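Local coordinates for 5-oxoprolinase subunit A (Thermus thermophilus, PDB 2DFA), which probably serves as one subunit of a three-component enzyme that cleaves 5-oxoproline to L-glutamate at the expense of ATP, at residues Y18-S30 and P227-A239. Residues are numbered along the deposited sequence; the frame is centred on the assembly and turned at random.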
ATOM      1  N   TYR A  18      -5.830  -9.191 -14.391  1.00 42.84           N
ATOM      2  CA  TYR A  18      -6.018  -8.061 -15.299  1.00 43.69           C
ATOM      3  C   TYR A  18      -5.458  -8.343 -16.696  1.00 43.69           C
ATOM      4  O   TYR A  18      -4.398  -8.954 -16.841  1.00 42.79           O
ATOM      5  CB  TYR A  18      -5.338  -6.810 -14.737  1.00 45.87           C
ATOM      6  CG  TYR A  18      -5.728  -5.533 -15.450  1.00 48.12           C
ATOM      7  CD1 TYR A  18      -6.846  -4.803 -15.047  1.00 48.48           C
ATOM      8  CD2 TYR A  18      -4.993  -5.068 -16.544  1.00 49.17           C
ATOM      9  CE1 TYR A  18      -7.225  -3.639 -15.715  1.00 50.30           C
ATOM     10  CE2 TYR A  18      -5.366  -3.906 -17.220  1.00 50.30           C
ATOM     11  CZ  TYR A  18      -6.482  -3.198 -16.799  1.00 50.94           C
ATOM     12  OH  TYR A  18      -6.857  -2.051 -17.460  1.00 53.52           O
ATOM     13  N   GLY A  19      -6.176  -7.888 -17.719  1.00 44.33           N
ATOM     14  CA  GLY A  19      -5.728  -8.078 -19.088  1.00 44.41           C
ATOM     15  C   GLY A  19      -6.000  -9.449 -19.679  1.00 44.85           C
ATOM     16  O   GLY A  19      -6.783 -10.228 -19.140  1.00 45.41           O
ATOM     17  N   HIS A  20      -5.348  -9.738 -20.800  1.00 45.77           N
ATOM     18  CA  HIS A  20      -5.500 -11.022 -21.483  1.00 45.75           C
ATOM     19  C   HIS A  20      -4.130 -11.508 -21.942  1.00 45.31           C
ATOM     20  O   HIS A  20      -3.939 -11.835 -23.118  1.00 43.76           O
ATOM     21  CB  HIS A  20      -6.408 -10.877 -22.710  1.00 48.19           C
ATOM     22  CG  HIS A  20      -7.739 -10.260 -22.412  1.00 49.71           C
ATOM     23  ND1 HIS A  20      -7.930  -8.898 -22.347  1.00 52.18           N
ATOM     24  CD2 HIS A  20      -8.941 -10.823 -22.149  1.00 52.20           C
ATOM     25  CE1 HIS A  20      -9.195  -8.646 -22.057  1.00 53.07           C
ATOM     26  NE2 HIS A  20      -9.829  -9.798 -21.932  1.00 53.62           N
ATOM     27  N   ASP A  21      -3.178 -11.551 -21.013  1.00 43.53           N
ATOM     28  CA  ASP A  21      -1.820 -11.980 -21.329  1.00 42.67           C
ATOM     29  C   ASP A  21      -1.776 -13.290 -22.125  1.00 43.60           C
ATOM     30  O   ASP A  21      -1.025 -13.410 -23.093  1.00 42.05           O
ATOM     31  CB  ASP A  21      -1.001 -12.141 -20.040  1.00 40.24           C
ATOM     32  CG  ASP A  21      -0.792 -10.819 -19.297  1.00 38.72           C
ATOM     33  OD1 ASP A  21      -1.313  -9.772 -19.738  1.00 35.70           O
ATOM     34  OD2 ASP A  21      -0.097 -10.836 -18.259  1.00 41.40           O
ATOM     35  N   ARG A  22      -2.573 -14.268 -21.714  1.00 44.78           N
ATOM     36  CA  ARG A  22      -2.601 -15.565 -22.387  1.00 48.33           C
ATOM     37  C   ARG A  22      -2.953 -15.453 -23.871  1.00 47.91           C
ATOM     38  O   ARG A  22      -2.407 -16.174 -24.704  1.00 48.18           O
ATOM     39  CB  ARG A  22      -3.605 -16.488 -21.697  1.00 51.82           C
ATOM     40  CG  ARG A  22      -3.278 -16.792 -20.247  1.00 57.56           C
ATOM     41  CD  ARG A  22      -4.554 -17.025 -19.460  1.00 62.03           C
ATOM     42  NE  ARG A  22      -5.426 -15.853 -19.520  1.00 66.19           N
ATOM     43  CZ  ARG A  22      -6.632 -15.784 -18.963  1.00 67.58           C
ATOM     44  NH1 ARG A  22      -7.122 -16.823 -18.299  1.00 67.90           N
ATOM     45  NH2 ARG A  22      -7.348 -14.673 -19.072  1.00 68.31           N
ATOM     46  N   GLU A  23      -3.866 -14.545 -24.198  1.00 48.24           N
ATOM     47  CA  GLU A  23      -4.292 -14.357 -25.579  1.00 49.13           C
ATOM     48  C   GLU A  23      -3.367 -13.440 -26.372  1.00 47.87           C
ATOM     49  O   GLU A  23      -3.194 -13.613 -27.583  1.00 46.56           O
ATOM     50  CB  GLU A  23      -5.711 -13.790 -25.614  1.00 51.51           C
ATOM     51  CG  GLU A  23      -6.775 -14.686 -24.987  1.00 56.84           C
ATOM     52  CD  GLU A  23      -6.561 -14.910 -23.498  1.00 60.99           C
ATOM     53  OE1 GLU A  23      -6.444 -13.912 -22.752  1.00 62.39           O
ATOM     54  OE2 GLU A  23      -6.516 -16.087 -23.073  1.00 63.60           O
ATOM     55  N   ILE A  24      -2.762 -12.475 -25.687  1.00 45.49           N
ATOM     56  CA  ILE A  24      -1.880 -11.511 -26.335  1.00 43.46           C
ATOM     57  C   ILE A  24      -0.445 -11.974 -26.599  1.00 42.50           C
ATOM     58  O   ILE A  24       0.109 -11.687 -27.657  1.00 41.78           O
ATOM     59  CB  ILE A  24      -1.824 -10.190 -25.520  1.00 43.67           C
ATOM     60  CG1 ILE A  24      -3.179  -9.483 -25.570  1.00 44.48           C
ATOM     61  CG2 ILE A  24      -0.732  -9.279 -26.068  1.00 43.86           C
ATOM     62  CD1 ILE A  24      -3.518  -8.888 -26.926  1.00 46.36           C
ATOM     63  N   PHE A  25       0.157 -12.682 -25.651  1.00 43.42           N
ATOM     64  CA  PHE A  25       1.539 -13.136 -25.810  1.00 44.42           C
ATOM     65  C   PHE A  25       1.859 -13.901 -27.090  1.00 45.46           C
ATOM     66  O   PHE A  25       2.928 -13.721 -27.673  1.00 44.40           O
ATOM     67  CB  PHE A  25       1.964 -13.968 -24.601  1.00 47.02           C
ATOM     68  CG  PHE A  25       2.413 -13.144 -23.428  1.00 48.74           C
ATOM     69  CD1 PHE A  25       1.630 -12.092 -22.962  1.00 51.81           C
ATOM     70  CD2 PHE A  25       3.608 -13.426 -22.778  1.00 49.45           C
ATOM     71  CE1 PHE A  25       2.036 -11.334 -21.864  1.00 52.45           C
ATOM     72  CE2 PHE A  25       4.020 -12.672 -21.676  1.00 50.77           C
ATOM     73  CZ  PHE A  25       3.234 -11.628 -21.220  1.00 48.92           C
ATOM     74  N   PRO A  26       0.948 -14.772 -27.547  1.00 45.88           N
ATOM     75  CA  PRO A  26       1.255 -15.507 -28.778  1.00 47.49           C
ATOM     76  C   PRO A  26       1.190 -14.638 -30.038  1.00 48.03           C
ATOM     77  O   PRO A  26       1.530 -15.092 -31.132  1.00 48.40           O
ATOM     78  CB  PRO A  26       0.208 -16.620 -28.777  1.00 47.62           C
ATOM     79  CG  PRO A  26      -0.971 -15.960 -28.127  1.00 47.96           C
ATOM     80  CD  PRO A  26      -0.333 -15.216 -26.969  1.00 46.60           C
ATOM     81  N   LEU A  27       0.772 -13.386 -29.876  1.00 46.77           N
ATOM     82  CA  LEU A  27       0.645 -12.469 -31.005  1.00 45.47           C
ATOM     83  C   LEU A  27       1.721 -11.383 -31.087  1.00 44.49           C
ATOM     84  O   LEU A  27       2.001 -10.863 -32.170  1.00 44.41           O
ATOM     85  CB  LEU A  27      -0.724 -11.790 -30.959  1.00 45.90           C
ATOM     86  CG  LEU A  27      -1.953 -12.690 -30.818  1.00 47.76           C
ATOM     87  CD1 LEU A  27      -3.189 -11.830 -30.605  1.00 47.67           C
ATOM     88  CD2 LEU A  27      -2.103 -13.564 -32.055  1.00 47.14           C
ATOM     89  N   VAL A  28       2.323 -11.033 -29.954  1.00 41.91           N
ATOM     90  CA  VAL A  28       3.329  -9.972 -29.945  1.00 40.10           C
ATOM     91  C   VAL A  28       4.760 -10.479 -29.892  1.00 38.95           C
ATOM     92  O   VAL A  28       5.001 -11.639 -29.560  1.00 41.09           O
ATOM     93  CB  VAL A  28       3.099  -9.017 -28.747  1.00 41.63           C
ATOM     94  CG1 VAL A  28       1.691  -8.445 -28.805  1.00 41.60           C
ATOM     95  CG2 VAL A  28       3.303  -9.759 -27.441  1.00 40.27           C
ATOM     96  N   SER A  29       5.711  -9.612 -30.225  1.00 36.98           N
ATOM     97  CA  SER A  29       7.115  -9.993 -30.175  1.00 36.23           C
ATOM     98  C   SER A  29       7.786  -9.449 -28.914  1.00 35.36           C
ATOM     99  O   SER A  29       8.816  -9.961 -28.497  1.00 33.48           O
ATOM    100  CB  SER A  29       7.868  -9.522 -31.429  1.00 36.13           C
ATOM    101  OG  SER A  29       7.742  -8.126 -31.632  1.00 38.06           O
ATOM    102  N   SER A  30       7.202  -8.415 -28.308  1.00 35.88           N
ATOM    103  CA  SER A  30       7.752  -7.842 -27.078  1.00 34.71           C
ATOM    104  C   SER A  30       6.609  -7.471 -26.135  1.00 34.13           C
ATOM    105  O   SER A  30       5.501  -7.174 -26.576  1.00 32.82           O
ATOM    106  CB  SER A  30       8.610  -6.594 -27.359  1.00 34.83           C
ATOM    107  OG  SER A  30       9.824  -6.913 -28.019  0.50 36.16           O
ATOM    108  N   PRO A 227      -9.727  -4.728 -23.726  1.00 78.84           N
ATOM    109  CA  PRO A 227     -11.057  -5.171 -24.158  1.00 78.57           C
ATOM    110  C   PRO A 227     -10.993  -6.243 -25.246  1.00 78.38           C
ATOM    111  O   PRO A 227     -10.935  -7.437 -24.950  1.00 77.93           O
ATOM    112  CB  PRO A 227     -11.702  -3.877 -24.647  1.00 79.31           C
ATOM    113  CG  PRO A 227     -10.530  -3.113 -25.192  1.00 79.28           C
ATOM    114  CD  PRO A 227      -9.485  -3.330 -24.124  1.00 79.24           C
ATOM    115  N   ASN A 228     -11.010  -5.809 -26.503  1.00 78.07           N
ATOM    116  CA  ASN A 228     -10.944  -6.728 -27.631  1.00 77.54           C
ATOM    117  C   ASN A 228      -9.535  -6.681 -28.205  1.00 76.81           C
ATOM    118  O   ASN A 228      -9.315  -6.997 -29.377  1.00 76.97           O
ATOM    119  CB  ASN A 228     -11.953  -6.326 -28.708  1.00 78.55           C
ATOM    120  CG  ASN A 228     -11.602  -5.009 -29.367  1.00 79.74           C
ATOM    121  OD1 ASN A 228     -11.499  -3.976 -28.705  1.00 81.16           O
ATOM    122  ND2 ASN A 228     -11.414  -5.039 -30.683  1.00 80.10           N
ATOM    123  N   ALA A 229      -8.588  -6.274 -27.365  1.00 75.08           N
ATOM    124  CA  ALA A 229      -7.188  -6.173 -27.757  1.00 73.22           C
ATOM    125  C   ALA A 229      -6.711  -7.413 -28.512  1.00 72.00           C
ATOM    126  O   ALA A 229      -6.002  -7.301 -29.511  1.00 71.61           O
ATOM    127  CB  ALA A 229      -6.323  -5.947 -26.523  1.00 73.10           C
ATOM    128  N   PRO A 230      -7.083  -8.614 -28.038  1.00 71.00           N
ATOM    129  CA  PRO A 230      -6.647  -9.825 -28.739  1.00 70.11           C
ATOM    130  C   PRO A 230      -7.049  -9.809 -30.212  1.00 69.03           C
ATOM    131  O   PRO A 230      -6.263 -10.183 -31.080  1.00 68.47           O
ATOM    132  CB  PRO A 230      -7.338 -10.937 -27.956  1.00 70.46           C
ATOM    133  CG  PRO A 230      -7.344 -10.393 -26.561  1.00 70.56           C
ATOM    134  CD  PRO A 230      -7.776  -8.960 -26.783  1.00 70.85           C
ATOM    135  N   GLU A 231      -8.275  -9.371 -30.488  1.00 68.63           N
ATOM    136  CA  GLU A 231      -8.773  -9.301 -31.858  1.00 68.55           C
ATOM    137  C   GLU A 231      -7.943  -8.339 -32.697  1.00 66.91           C
ATOM    138  O   GLU A 231      -7.556  -8.657 -33.824  1.00 66.73           O
ATOM    139  CB  GLU A 231     -10.238  -8.854 -31.875  1.00 70.94           C
ATOM    140  CG  GLU A 231     -11.228  -9.950 -31.518  1.00 74.47           C
ATOM    141  CD  GLU A 231     -12.657  -9.441 -31.437  1.00 76.34           C
ATOM    142  OE1 GLU A 231     -13.142  -8.854 -32.430  1.00 76.79           O
ATOM    143  OE2 GLU A 231     -13.294  -9.630 -30.377  1.00 77.53           O
ATOM    144  N   VAL A 232      -7.676  -7.159 -32.148  1.00 64.30           N
ATOM    145  CA  VAL A 232      -6.887  -6.157 -32.853  1.00 61.31           C
ATOM    146  C   VAL A 232      -5.481  -6.689 -33.093  1.00 59.50           C
ATOM    147  O   VAL A 232      -4.967  -6.629 -34.209  1.00 58.29           O
ATOM    148  CB  VAL A 232      -6.790  -4.842 -32.045  1.00 61.04           C
ATOM    149  CG1 VAL A 232      -5.999  -3.807 -32.830  1.00 60.55           C
ATOM    150  CG2 VAL A 232      -8.184  -4.323 -31.726  1.00 60.35           C
ATOM    151  N   ALA A 233      -4.864  -7.213 -32.038  1.00 57.76           N
ATOM    152  CA  ALA A 233      -3.516  -7.759 -32.135  1.00 58.11           C
ATOM    153  C   ALA A 233      -3.473  -8.866 -33.186  1.00 58.05           C
ATOM    154  O   ALA A 233      -2.536  -8.953 -33.980  1.00 56.76           O
ATOM    155  CB  ALA A 233      -3.074  -8.303 -30.781  1.00 57.48           C
ATOM    156  N   ARG A 234      -4.496  -9.710 -33.180  1.00 58.64           N
ATOM    157  CA  ARG A 234      -4.582 -10.811 -34.131  1.00 59.78           C
ATOM    158  C   ARG A 234      -4.623 -10.240 -35.545  1.00 59.16           C
ATOM    159  O   ARG A 234      -3.795 -10.584 -36.395  1.00 58.64           O
ATOM    160  CB  ARG A 234      -5.848 -11.627 -33.870  1.00 60.94           C
ATOM    161  CG  ARG A 234      -5.898 -12.965 -34.591  1.00 64.26           C
ATOM    162  CD  ARG A 234      -7.258 -13.626 -34.396  1.00 66.85           C
ATOM    163  NE  ARG A 234      -7.685 -13.589 -32.999  1.00 68.35           N
ATOM    164  CZ  ARG A 234      -7.075 -14.232 -32.009  1.00 69.19           C
ATOM    165  NH1 ARG A 234      -6.003 -14.975 -32.254  1.00 68.90           N
ATOM    166  NH2 ARG A 234      -7.533 -14.125 -30.768  1.00 69.04           N
ATOM    167  N   ALA A 235      -5.591  -9.360 -35.783  1.00 58.03           N
ATOM    168  CA  ALA A 235      -5.761  -8.734 -37.086  1.00 58.03           C
ATOM    169  C   ALA A 235      -4.473  -8.077 -37.571  1.00 57.69           C
ATOM    170  O   ALA A 235      -4.084  -8.238 -38.727  1.00 57.68           O
ATOM    171  CB  ALA A 235      -6.886  -7.703 -37.025  1.00 56.83           C
ATOM    172  N   VAL A 236      -3.810  -7.341 -36.685  1.00 57.57           N
ATOM    173  CA  VAL A 236      -2.576  -6.655 -37.047  1.00 56.65           C
ATOM    174  C   VAL A 236      -1.433  -7.597 -37.408  1.00 57.64           C
ATOM    175  O   VAL A 236      -0.774  -7.410 -38.431  1.00 57.80           O
ATOM    176  CB  VAL A 236      -2.103  -5.713 -35.916  1.00 56.71           C
ATOM    177  CG1 VAL A 236      -0.774  -5.076 -36.290  1.00 54.23           C
ATOM    178  CG2 VAL A 236      -3.147  -4.635 -35.668  1.00 55.28           C
ATOM    179  N   ARG A 237      -1.190  -8.604 -36.575  1.00 58.07           N
ATOM    180  CA  ARG A 237      -0.106  -9.543 -36.841  1.00 60.38           C
ATOM    181  C   ARG A 237      -0.318 -10.289 -38.156  1.00 60.99           C
ATOM    182  O   ARG A 237       0.616 -10.461 -38.941  1.00 59.64           O
ATOM    183  CB  ARG A 237       0.025 -10.558 -35.702  1.00 61.23           C
ATOM    184  CG  ARG A 237       1.271 -11.425 -35.817  1.00 64.00           C
ATOM    185  CD  ARG A 237       1.285 -12.545 -34.788  1.00 66.47           C
ATOM    186  NE  ARG A 237       2.500 -13.350 -34.879  1.00 68.87           N
ATOM    187  CZ  ARG A 237       3.710 -12.926 -34.528  1.00 69.52           C
ATOM    188  NH1 ARG A 237       3.873 -11.700 -34.052  1.00 70.97           N
ATOM    189  NH2 ARG A 237       4.758 -13.726 -34.657  1.00 70.01           N
ATOM    190  N   GLU A 238      -1.549 -10.729 -38.392  1.00 62.42           N
ATOM    191  CA  GLU A 238      -1.867 -11.461 -39.612  1.00 65.17           C
ATOM    192  C   GLU A 238      -1.683 -10.601 -40.859  1.00 65.32           C
ATOM    193  O   GLU A 238      -1.119 -11.052 -41.858  1.00 66.02           O
ATOM    194  CB  GLU A 238      -3.299 -12.002 -39.541  1.00 65.88           C
ATOM    195  CG  GLU A 238      -3.492 -13.039 -38.440  1.00 69.46           C
ATOM    196  CD  GLU A 238      -4.885 -13.640 -38.419  1.00 70.90           C
ATOM    197  OE1 GLU A 238      -5.862 -12.893 -38.190  1.00 72.02           O
ATOM    198  OE2 GLU A 238      -5.003 -14.865 -38.631  1.00 72.26           O
ATOM    199  N   ALA A 239      -2.152  -9.359 -40.800  1.00 64.98           N
ATOM    200  CA  ALA A 239      -2.020  -8.453 -41.930  1.00 64.74           C
ATOM    201  C   ALA A 239      -0.546  -8.263 -42.266  1.00 64.79           C
ATOM    202  O   ALA A 239      -0.169  -8.190 -43.434  1.00 64.50           O
ATOM    203  CB  ALA A 239      -2.661  -7.111 -41.601  1.00 65.53           C
TER
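The side chains of H20 and P230 cross at about a right angle, and P230 CG and P227 O approach the imidazole obliquely, while E23 OE1 lies in plane at its edge. The guanidinium of R237 has P26 O over one face, offset toward the rim, and reaches L27 O obliquely; over one face of the R234 guanidinium, offset likewise, lies P230 O of its own helix. Here the short helix 21-24 and the turn after it lie against helix 229-241, two outer elements beside the parallel sheet of this LamB/PxpA protein's probable βα barrel. Both follow strands of that sheet, 2-9 and 219-222, which pair side by side.

Between them the packing is apolar. I24 puts CD1 over the first turn of the long helix, 3.7 Å from P230 CA and 3.9 Å from A233 CB; elsewhere its side chain touches A7 of strand 2-9. P230 CG packs against E23 CB at 3.9 Å. Three residues on, L27 CD1 meets the same A233 CB at 3.5 Å, while CD2 comes within 4.2 Å of R234 NH1.

R237 closes the far end. Its chain runs extended from CG to NE, and the turn about CD-NE (chi4 70°) swings NH1 to L27 O; NE also has a long, weak ion pair with E241. A leucine here would probably leave L27 O without this donor and E241 without its distant positive partner. The bond itself is weak: R237 NH1 lies 2.8 Å from L27 O, but the N-H meets the oxygen at a bent 123°, with R237 CD 3.2 Å from L27 O.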